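Local coordinates for protein anopheles gambiae adenosine kinase (Anopheles gambiae, PDB 3LOO) that catalyses the phosphorylation of adenosine at the expense of ATP, as an adenosine kinase of the pfkB carbohydrate kinase family, at residues Leu29-Leu34 / Ala155-Phe160; Ile101-Val106 / Pro162-Ser167. All coordinates share one frame; numbering follows the deposited sequence.

Contact 1. Residues Leu29-Leu34 / Ala155-Phe160. With B4P (bis(adenosine)-5'-tetraphosphate), chain D.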
loop_
_atom_site.group_PDB
_atom_site.type_symbol
_atom_site.label_atom_id
_atom_site.label_comp_id
_atom_site.label_asym_id
_atom_site.label_seq_id
_atom_site.Cartn_x
_atom_site.Cartn_y
_atom_site.Cartn_z
ATOM N N LEU A 29 -4.098 -5.039 6.110
ATOM C CA LEU A 29 -3.309 -6.255 6.063
ATOM C C LEU A 29 -2.219 -6.022 5.017
ATOM O O LEU A 29 -2.516 -5.594 3.924
ATOM C CB LEU A 29 -4.156 -7.435 5.589
ATOM C CG LEU A 29 -5.216 -8.090 6.478
ATOM C CD1 LEU A 29 -6.289 -7.134 6.790
ATOM C CD2 LEU A 29 -5.827 -9.257 5.642
ATOM N N GLY A 30 -0.968 -6.306 5.369
ATOM C CA GLY A 30 0.118 -6.122 4.425
ATOM C C GLY A 30 1.422 -6.742 4.900
ATOM O O GLY A 30 1.442 -7.573 5.830
ATOM N N ASN A 31 2.511 -6.278 4.288
ATOM C CA ASN A 31 3.819 -6.800 4.547
ATOM C C ASN A 31 4.626 -5.738 5.248
ATOM O O ASN A 31 4.966 -4.729 4.629
ATOM C CB ASN A 31 4.571 -7.140 3.232
ATOM C CG ASN A 31 3.771 -8.018 2.294
ATOM O OD1 ASN A 31 3.002 -8.891 2.747
ATOM N ND2 ASN A 31 3.983 -7.829 0.969
ATOM N N PRO A 32 4.942 -5.958 6.536
ATOM C CA PRO A 32 5.752 -4.924 7.185
ATOM C C PRO A 32 7.221 -5.165 6.858
ATOM O O PRO A 32 7.761 -6.219 7.169
ATOM C CB PRO A 32 5.467 -5.126 8.686
ATOM C CG PRO A 32 5.003 -6.559 8.801
ATOM C CD PRO A 32 4.629 -7.089 7.421
ATOM N N LEU A 33 7.863 -4.145 6.289
ATOM C CA LEU A 33 9.180 -4.271 5.756
ATOM C C LEU A 33 9.992 -3.062 6.211
ATOM O O LEU A 33 9.449 -1.952 6.309
ATOM C CB LEU A 33 9.086 -4.240 4.218
ATOM C CG LEU A 33 9.007 -5.437 3.258
ATOM C CD1 LEU A 33 8.459 -6.713 3.805
ATOM C CD2 LEU A 33 8.437 -5.045 1.876
ATOM N N LEU A 34 11.284 -3.284 6.462
ATOM C CA LEU A 34 12.210 -2.195 6.733
ATOM C C LEU A 34 12.843 -1.832 5.398
ATOM O O LEU A 34 13.447 -2.697 4.740
ATOM C CB LEU A 34 13.291 -2.642 7.733
ATOM C CG LEU A 34 14.349 -1.576 8.156
ATOM C CD1 LEU A 34 13.729 -0.315 8.845
ATOM C CD2 LEU A 34 15.443 -2.180 9.069
ATOM N N ALA A 155 10.646 -12.345 3.238
ATOM C CA ALA A 155 11.162 -13.110 4.385
ATOM C C ALA A 155 10.034 -13.356 5.421
ATOM O O ALA A 155 9.072 -14.041 5.073
ATOM C CB ALA A 155 12.403 -12.406 4.981
ATOM N N ALA A 156 10.099 -12.804 6.646
ATOM C CA ALA A 156 9.056 -13.100 7.660
ATOM C C ALA A 156 7.655 -12.640 7.259
ATOM O O ALA A 156 6.647 -13.240 7.670
ATOM C CB ALA A 156 9.419 -12.522 9.048
ATOM N N ALA A 157 7.579 -11.595 6.443
ATOM C CA ALA A 157 6.247 -11.157 5.958
ATOM C C ALA A 157 5.537 -12.280 5.204
ATOM O O ALA A 157 4.308 -12.299 5.160
ATOM C CB ALA A 157 6.334 -9.902 5.100
ATOM N N ASN A 158 6.318 -13.188 4.589
ATOM C CA ASN A 158 5.768 -14.369 3.936
ATOM C C ASN A 158 5.303 -15.461 4.901
ATOM O O ASN A 158 4.616 -16.393 4.475
ATOM C CB ASN A 158 6.742 -14.971 2.898
ATOM C CG ASN A 158 6.045 -15.353 1.611
ATOM O OD1 ASN A 158 4.987 -16.013 1.607
ATOM N ND2 ASN A 158 6.602 -14.931 0.515
ATOM N N ASP A 159 5.639 -15.361 6.181
ATOM C CA ASP A 159 5.167 -16.342 7.147
ATOM C C ASP A 159 3.793 -16.041 7.720
ATOM O O ASP A 159 3.401 -16.665 8.675
ATOM C CB ASP A 159 6.187 -16.519 8.281
ATOM C CG ASP A 159 7.530 -17.081 7.779
ATOM O OD1 ASP A 159 7.572 -17.577 6.646
ATOM O OD2 ASP A 159 8.545 -16.996 8.496
ATOM N N PHE A 160 3.061 -15.076 7.155
ATOM C CA PHE A 160 1.744 -14.742 7.652
ATOM C C PHE A 160 0.795 -15.915 7.406
ATOM O O PHE A 160 0.801 -16.488 6.325
ATOM C CB PHE A 160 1.198 -13.504 6.937
ATOM C CG PHE A 160 -0.146 -13.047 7.447
ATOM C CD1 PHE A 160 -0.223 -12.093 8.456
ATOM C CD2 PHE A 160 -1.329 -13.563 6.921
ATOM C CE1 PHE A 160 -1.455 -11.675 8.963
ATOM C CE2 PHE A 160 -2.563 -13.141 7.412
ATOM C CZ PHE A 160 -2.625 -12.185 8.427
HETATM P PA B4P D . 7.286 3.954 -3.911
HETATM O O1A B4P D . 8.200 5.017 -3.321
HETATM O O2A B4P D . 7.833 3.116 -5.065
HETATM O O3A B4P D . 6.058 4.757 -4.563
HETATM P PB B4P D . 4.553 4.486 -4.113
HETATM O O1B B4P D . 4.299 4.976 -2.685
HETATM O O2B B4P D . 4.051 3.116 -4.539
HETATM O O3B B4P D . 4.171 5.704 -5.179
HETATM P PG B4P D . 3.225 5.619 -6.479
HETATM O O1G B4P D . 3.999 5.363 -7.727
HETATM O O2G B4P D . 2.151 4.595 -6.167
HETATM O O3G B4P D . 2.530 7.060 -6.554
HETATM P PD B4P D . 2.725 8.276 -7.595
HETATM O O1D B4P D . 4.165 8.361 -7.941
HETATM O O2D B4P D . 1.683 8.266 -8.678
HETATM O O5E B4P D . 6.683 3.008 -2.736
HETATM C C5E B4P D . 7.673 2.664 -1.792
HETATM C C4E B4P D . 7.241 1.642 -0.780
HETATM O O4E B4P D . 6.824 0.411 -1.372
HETATM C C3E B4P D . 8.444 1.276 0.044
HETATM O O3E B4P D . 8.248 1.948 1.304
HETATM C C2E B4P D . 8.357 -0.236 0.222
HETATM O O2E B4P D . 8.456 -0.694 1.576
HETATM C C1E B4P D . 7.005 -0.603 -0.419
HETATM N N9A B4P D . 7.108 -1.916 -1.083
HETATM C C8A B4P D . 7.860 -2.260 -2.168
HETATM N N7A B4P D . 7.651 -3.585 -2.423
HETATM C C5A B4P D . 6.796 -4.089 -1.484
HETATM C C6A B4P D . 6.216 -5.344 -1.235
HETATM N N6A B4P D . 6.491 -6.456 -1.984
HETATM N N1A B4P D . 5.386 -5.482 -0.171
HETATM C C2A B4P D . 5.068 -4.424 0.616
HETATM N N3A B4P D . 5.599 -3.212 0.389
HETATM C C4A B4P D . 6.450 -3.020 -0.652
HETATM O O5F B4P D . 2.428 9.486 -6.586
HETATM C C5F B4P D . 1.315 9.474 -5.700
HETATM C C4F B4P D . 1.076 10.925 -5.286
HETATM O O4F B4P D . 2.290 11.570 -4.862
HETATM C C3F B4P D . 0.641 11.766 -6.474
HETATM O O3F B4P D . -0.746 11.567 -6.717
HETATM C C2F B4P D . 0.989 13.170 -6.017
HETATM O O2F B4P D . -0.050 13.696 -5.167
HETATM C C1F B4P D . 2.297 12.954 -5.235
HETATM N N9B B4P D . 3.430 13.184 -6.188
HETATM C C8B B4P D . 4.156 12.227 -6.800
HETATM N N7B B4P D . 5.095 12.774 -7.610
HETATM C C5B B4P D . 4.990 14.117 -7.536
HETATM C C6B B4P D . 5.638 15.199 -8.124
HETATM N N6B B4P D . 6.654 14.966 -8.994
HETATM N N1B B4P D . 5.261 16.475 -7.802
HETATM C C2B B4P D . 4.249 16.712 -6.931
HETATM N N3B B4P D . 3.569 15.692 -6.334
HETATM C C4B B4P D . 3.886 14.387 -6.601
HETATM O O HOH W 1 2.938 -10.091 6.326
#
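A single water bridges N31's and A157's loops: it donates to G30 O at 3.0 Å and to A157 O at 2.8 Å, and so joins two backbone carbonyls that cannot bond each other directly. Beside this bridge the methyl of A157, whose CB points at the other segment, packs against three consecutive residues. It lies 3.8 Å from N31 CB, while P32 CD and L33 CD1 each approach that same A157 CB to 4.0 Å. A157 sits in a short 3-10 turn, 156-158, which two backbone bonds brace, N158 N to A155 O and D159 N to A156 O.

The opposite end of N31 serves the ligand. With CG anti to its own carbonyl carbon (chi1 -52°), the side chain carries its amide to the adenine, and ND2 donates to B4P N1A at 3.0 Å with a nearly straight N-H...N angle of 164°. ND2 also makes a weak hydrogen bond to F185 O, whereas OD1 is buried without a modelled partner. L33 divides its two methyls: CD1 meets A157, and CD2 reaches B4P C2A at 3.7 Å. The donor to N1A matches the acceptor that an adenine offers there, so the geometry is consistent with recognition of the adenosine moiety, with A157 backing the residues that provide it from the side of the 3-10 turn.

Contact 2. Residues Ile101-Val106 / Pro162-Ser167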
loop_
_atom_site.group_PDB
_atom_site.type_symbol
_atom_site.label_atom_id
_atom_site.label_comp_id
_atom_site.label_asym_id
_atom_site.label_seq_id
_atom_site.Cartn_x
_atom_site.Cartn_y
_atom_site.Cartn_z
ATOM N N ILE A 101 -5.676 -0.428 12.835
ATOM C CA ILE A 101 -5.019 -1.656 13.239
ATOM C C ILE A 101 -4.242 -2.256 12.029
ATOM O O ILE A 101 -4.796 -2.323 10.932
ATOM C CB ILE A 101 -6.053 -2.695 13.702
ATOM C CG1 ILE A 101 -6.787 -2.193 14.977
ATOM C CG2 ILE A 101 -5.367 -4.020 14.009
ATOM C CD1 ILE A 101 -8.048 -2.989 15.232
ATOM N N PHE A 102 -2.982 -2.646 12.237
ATOM C CA PHE A 102 -2.182 -3.279 11.180
ATOM C C PHE A 102 -1.929 -4.769 11.470
ATOM O O PHE A 102 -1.453 -5.117 12.552
ATOM C CB PHE A 102 -0.843 -2.521 10.937
ATOM C CG PHE A 102 0.041 -3.181 9.851
ATOM C CD1 PHE A 102 -0.254 -3.016 8.510
ATOM C CD2 PHE A 102 1.101 -3.965 10.191
ATOM C CE1 PHE A 102 0.505 -3.640 7.499
ATOM C CE2 PHE A 102 1.890 -4.612 9.176
ATOM C CZ PHE A 102 1.575 -4.435 7.830
ATOM N N PHE A 103 -2.227 -5.634 10.493
ATOM C CA PHE A 103 -1.862 -7.054 10.563
ATOM C C PHE A 103 -0.813 -7.380 9.492
ATOM O O PHE A 103 -1.005 -7.054 8.307
ATOM C CB PHE A 103 -3.047 -7.995 10.320
ATOM C CG PHE A 103 -4.127 -7.956 11.375
ATOM C CD1 PHE A 103 -3.855 -8.325 12.700
ATOM C CD2 PHE A 103 -5.433 -7.641 11.017
ATOM C CE1 PHE A 103 -4.856 -8.331 13.668
ATOM C CE2 PHE A 103 -6.465 -7.650 11.983
ATOM C CZ PHE A 103 -6.154 -8.004 13.316
ATOM N N GLY A 104 0.256 -8.042 9.915
ATOM C CA GLY A 104 1.259 -8.607 9.005
ATOM C C GLY A 104 2.261 -9.348 9.874
ATOM O O GLY A 104 2.141 -9.328 11.112
ATOM N N CYS A 105 3.230 -10.008 9.236
ATOM C CA CYS A 105 4.206 -10.847 9.948
ATOM C C CYS A 105 5.643 -10.334 9.891
ATOM O O CYS A 105 6.171 -9.977 8.807
ATOM C CB CYS A 105 4.130 -12.297 9.438
ATOM S SG CYS A 105 5.052 -13.518 10.484
ATOM N N VAL A 106 6.280 -10.316 11.066
ATOM C CA VAL A 106 7.647 -9.821 11.225
ATOM C C VAL A 106 8.462 -10.938 11.868
ATOM O O VAL A 106 7.897 -11.962 12.296
ATOM C CB VAL A 106 7.761 -8.541 12.117
ATOM C CG1 VAL A 106 7.082 -7.299 11.468
ATOM C CG2 VAL A 106 7.231 -8.796 13.546
ATOM N N PRO A 162 -3.452 -17.354 7.863
ATOM C CA PRO A 162 -4.855 -17.036 8.172
ATOM C C PRO A 162 -5.196 -17.246 9.645
ATOM O O PRO A 162 -6.082 -16.590 10.173
ATOM C CB PRO A 162 -5.636 -18.033 7.311
ATOM C CG PRO A 162 -4.732 -18.313 6.147
ATOM C CD PRO A 162 -3.322 -18.194 6.647
ATOM N N GLU A 163 -4.472 -18.148 10.298
ATOM C CA GLU A 163 -4.725 -18.474 11.684
ATOM C C GLU A 163 -4.488 -17.260 12.585
ATOM O O GLU A 163 -5.174 -17.103 13.581
ATOM C CB GLU A 163 -3.871 -19.672 12.161
ATOM C CG GLU A 163 -3.096 -20.511 11.078
ATOM C CD GLU A 163 -3.963 -21.059 9.939
ATOM O OE1 GLU A 163 -4.946 -21.787 10.215
ATOM O OE2 GLU A 163 -3.653 -20.765 8.761
ATOM N N HIS A 164 -3.537 -16.390 12.228
ATOM C CA HIS A 164 -3.267 -15.175 13.035
ATOM C C HIS A 164 -4.537 -14.351 13.232
ATOM O O HIS A 164 -4.752 -13.725 14.283
ATOM C CB HIS A 164 -2.160 -14.318 12.393
ATOM C CG HIS A 164 -1.798 -13.088 13.178
ATOM N ND1 HIS A 164 -1.209 -13.141 14.426
ATOM C CD2 HIS A 164 -1.918 -11.771 12.876
ATOM C CE1 HIS A 164 -0.986 -11.910 14.861
ATOM N NE2 HIS A 164 -1.409 -11.059 13.941
ATOM N N LEU A 165 -5.380 -14.349 12.208
ATOM C CA LEU A 165 -6.624 -13.604 12.262
ATOM C C LEU A 165 -7.721 -14.327 13.049
ATOM O O LEU A 165 -8.747 -13.728 13.348
ATOM C CB LEU A 165 -7.114 -13.273 10.860
ATOM C CG LEU A 165 -6.159 -12.516 9.935
ATOM C CD1 LEU A 165 -6.857 -12.273 8.595
ATOM C CD2 LEU A 165 -5.647 -11.201 10.561
ATOM N N ARG A 166 -7.496 -15.596 13.386
ATOM C CA ARG A 166 -8.519 -16.408 14.063
ATOM C C ARG A 166 -8.410 -16.484 15.589
ATOM O O ARG A 166 -9.220 -17.168 16.210
ATOM C CB ARG A 166 -8.543 -17.835 13.509
ATOM C CG ARG A 166 -9.403 -18.004 12.277
ATOM C CD ARG A 166 -9.716 -19.489 12.036
ATOM N NE ARG A 166 -8.603 -20.220 11.431
ATOM C CZ ARG A 166 -8.280 -20.156 10.138
ATOM N NH1 ARG A 166 -8.977 -19.376 9.312
ATOM N NH2 ARG A 166 -7.255 -20.859 9.670
ATOM N N SER A 167 -7.421 -15.829 16.193
ATOM C CA SER A 167 -7.426 -15.704 17.649
ATOM C C SER A 167 -8.668 -14.872 18.078
ATOM O O SER A 167 -9.206 -14.100 17.292
ATOM C CB SER A 167 -6.121 -15.102 18.181
ATOM O OG SER A 167 -5.994 -13.737 17.803
#
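Two first torsions bring F103 and H164 together. CG of F103 stands anti to its carbonyl carbon (chi1 -66°), which sends the ring off strand 100-107 toward the loop, while H164 extends its imidazole with CG anti to the backbone N. The rings meet obliquely: their planes stand at 86° and their centroids 5.8 Å apart, and the nearest atoms are F103 CD1 and H164 NE2 at 3.9 Å. That NE2 is not spent on the phenyl ring, because it is hydrogen-bonded to Q127 O on the neighbouring strand 125-131, a bond that restrains the imidazole's rotation.

L165 supplies the apolar half. Its CD2 methyl lies over one face of F103, 3.7 Å from the ring centroid and only 17° off the normal, a CH-pi contact that comes closest at F103 CD2, 3.6 Å from L165 CD2. On the opposite face I101 CG2 lies 4.1 Å above the plane, so a methyl group lies on each face, both displaced toward the rim. Two residues on, S167 occupies the N-cap position of helix 168-176, and its OG makes a weak hydrogen bond to N170 N. The loop that leads into this helix thus packs on strand 100-107 through F103, and the helix, through N170, Y173 and L174, touches the same ring, as expected of the largely parallel, Rossmann-like alpha/beta domain of the pfkB family, in which helices cover the sheet.

In the fold
From the N terminus, strand 26-29 enters the nine-stranded sheet and the chain passes through 29-34 into strand 33-39 of the five-stranded sheet. It reaches 101-106 on strand 100-107, beside strand 26-29, before the loop after strand 147-153 arrives. There 155-160 closes contact 1 across 120 residues, and 162-167 closes contact 2 across 55. The segments alternate along the chain, so the two closures cross rather than nest. Their centres lie 10 Å apart, and they touch: G30 N is 3.0 Å from F103 O, a probable hydrogen bond. One loop thus ties the crossing between the sheets, next to the nucleoside pocket, to the larger sheet and helix 168-176.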